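Putative short-chain dehydrogenase/reductase (Corynebacterium glutamicum, PDB 3E9N) is probably an oxidoreductase of the short-chain dehydrogenase/reductase family, possibly an acetoacetyl-CoA reductase, although its function has not been established. Local coordinates at residues A157-F160 with R161-E164. Numbering follows the deposited sequence.
Sequences ADAF and RKEE
Arg161 CG points away from the backbone N (chi1 177°) and the chain bends at chi3 (-55°), which swings the guanidinium back one turn to lie alongside Asp158, whose CG sits beside its own backbone N. NH1 of Arg161 gives a 2.7 Å salt bridge to OD1 of Asp158; the acceptor lies in the guanidinium plane, while OD1 is met on its anti side by a donor tilted 20° from the carboxylate plane. A water closes a second route, donating to the same OD1 and, 2.9 Å from Arg161 NH2, accepting from it. The pair is pinned from outside as well: Arg154 NE forms a salt bridge with Asp158 OD2, and Arg161 NE donates to the carbonyl of Val171, fixing the rotation of the guanidinium. On another side of the helix, Glu164 CG rests over a face of the Phe160 ring, 4.3 Å from its centroid, in a CH-pi contact. Glu164 OE1 accepts a hydrogen bond from Asn167 and OE2 forms a salt bridge with Arg122, while Phe160 packs on Leu118, Val128 and Thr144 of the second subunit. Such i to i+3 (Asp158-Arg161) and i to i+4 (Phe160-Glu164) side-chain pairs are typical of a helix, here the last part of helix 144-164 in the Rossmann-type SDR fold.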
ATOM      1  N   ALA A 157       0.028   1.971  14.373  1.00 30.85           N
ATOM      2  CA  ALA A 157      -0.585   0.691  14.672  1.00 31.94           C
ATOM      3  C   ALA A 157       0.303  -0.500  14.306  1.00 33.02           C
ATOM      4  O   ALA A 157       0.498  -1.400  15.130  1.00 34.12           O
ATOM      5  CB  ALA A 157      -1.893   0.577  13.974  1.00 31.68           C
ATOM      6  N   ASP A 158       0.806  -0.504  13.066  1.00 32.82           N
ATOM      7  CA  ASP A 158       1.673  -1.570  12.554  1.00 32.19           C
ATOM      8  C   ASP A 158       2.977  -1.736  13.306  1.00 31.88           C
ATOM      9  O   ASP A 158       3.441  -2.856  13.462  1.00 31.88           O
ATOM     10  CB  ASP A 158       1.950  -1.400  11.025  1.00 32.34           C
ATOM     11  CG  ASP A 158       0.662  -1.568  10.159  1.00 33.52           C
ATOM     12  OD1 ASP A 158      -0.295  -2.231  10.635  1.00 37.59           O
ATOM     13  OD2 ASP A 158       0.566  -1.019   9.027  1.00 34.03           O
ATOM     14  N   ALA A 159       3.606  -0.645  13.732  1.00 31.99           N
ATOM     15  CA  ALA A 159       4.933  -0.778  14.403  1.00 32.03           C
ATOM     16  C   ALA A 159       4.747  -1.211  15.867  1.00 32.06           C
ATOM     17  O   ALA A 159       5.570  -1.943  16.441  1.00 31.98           O
ATOM     18  CB  ALA A 159       5.704   0.486  14.356  1.00 30.66           C
ATOM     19  N   PHE A 160       3.652  -0.742  16.440  1.00 31.68           N
ATOM     20  CA  PHE A 160       3.232  -1.122  17.774  1.00 32.03           C
ATOM     21  C   PHE A 160       2.945  -2.629  17.820  1.00 33.54           C
ATOM     22  O   PHE A 160       3.447  -3.357  18.712  1.00 33.52           O
ATOM     23  CB  PHE A 160       1.977  -0.319  18.156  1.00 30.07           C
ATOM     24  CG  PHE A 160       1.554  -0.506  19.575  1.00 29.91           C
ATOM     25  CD1 PHE A 160       2.346  -0.043  20.607  1.00 30.17           C
ATOM     26  CD2 PHE A 160       0.365  -1.161  19.884  1.00 28.50           C
ATOM     27  CE1 PHE A 160       1.950  -0.229  21.933  1.00 34.26           C
ATOM     28  CE2 PHE A 160      -0.041  -1.340  21.211  1.00 32.74           C
ATOM     29  CZ  PHE A 160       0.734  -0.875  22.238  1.00 31.14           C
ATOM     30  N   ARG A 161       2.117  -3.085  16.875  1.00 34.64           N
ATOM     31  CA  ARG A 161       1.850  -4.519  16.704  1.00 36.69           C
ATOM     32  C   ARG A 161       3.120  -5.334  16.702  1.00 37.13           C
ATOM     33  O   ARG A 161       3.194  -6.316  17.425  1.00 37.37           O
ATOM     34  CB  ARG A 161       1.012  -4.813  15.433  1.00 36.82           C
ATOM     35  CG  ARG A 161       0.768  -6.312  15.177  1.00 35.69           C
ATOM     36  CD  ARG A 161       0.002  -6.562  13.914  1.00 29.96           C
ATOM     37  NE  ARG A 161      -1.258  -5.825  13.908  1.00 33.01           N
ATOM     38  CZ  ARG A 161      -1.472  -4.756  13.146  1.00 32.96           C
ATOM     39  NH1 ARG A 161      -0.496  -4.328  12.322  1.00 27.65           N
ATOM     40  NH2 ARG A 161      -2.660  -4.146  13.166  1.00 31.08           N
ATOM     41  N   LYS A 162       4.122  -4.915  15.928  1.00 39.15           N
ATOM     42  CA  LYS A 162       5.388  -5.675  15.841  1.00 41.76           C
ATOM     43  C   LYS A 162       6.162  -5.590  17.136  1.00 41.93           C
ATOM     44  O   LYS A 162       6.778  -6.563  17.549  1.00 42.77           O
ATOM     45  CB  LYS A 162       6.314  -5.175  14.719  1.00 43.19           C
ATOM     46  CG  LYS A 162       5.749  -5.187  13.283  1.00 46.49           C
ATOM     47  CD  LYS A 162       6.598  -4.245  12.346  1.00 54.72           C
ATOM     48  CE  LYS A 162       6.455  -2.725  12.755  1.00 60.00           C
ATOM     49  NZ  LYS A 162       6.846  -1.656  11.725  1.00 61.36           N
ATOM     50  N   GLU A 163       6.164  -4.419  17.766  1.00 41.79           N
ATOM     51  CA  GLU A 163       6.775  -4.293  19.072  1.00 41.75           C
ATOM     52  C   GLU A 163       6.145  -5.217  20.127  1.00 41.74           C
ATOM     53  O   GLU A 163       6.837  -5.694  21.011  1.00 40.34           O
ATOM     54  CB  GLU A 163       6.696  -2.854  19.563  1.00 42.37           C
ATOM     55  CG  GLU A 163       7.870  -1.982  19.174  1.00 44.28           C
ATOM     56  CD  GLU A 163       7.781  -0.585  19.774  1.00 49.48           C
ATOM     57  OE1 GLU A 163       6.727  -0.232  20.354  1.00 50.69           O
ATOM     58  OE2 GLU A 163       8.765   0.186  19.666  1.00 53.48           O
ATOM     59  N   GLU A 164       4.829  -5.457  20.060  1.00 41.55           N
ATOM     60  CA  GLU A 164       4.173  -6.112  21.197  1.00 41.45           C
ATOM     61  C   GLU A 164       3.641  -7.519  20.977  1.00 42.11           C
ATOM     62  O   GLU A 164       3.108  -8.105  21.926  1.00 42.58           O
ATOM     63  CB  GLU A 164       3.063  -5.225  21.755  1.00 40.97           C
ATOM     64  CG  GLU A 164       3.597  -3.898  22.303  1.00 41.31           C
ATOM     65  CD  GLU A 164       4.507  -4.107  23.499  1.00 42.73           C
ATOM     66  OE1 GLU A 164       4.304  -5.094  24.252  1.00 43.68           O
ATOM     67  OE2 GLU A 164       5.426  -3.290  23.692  1.00 42.38           O
TER
HETATM   68  O   HOH W   1      -3.308  -2.292  11.055  1.00 32.79           O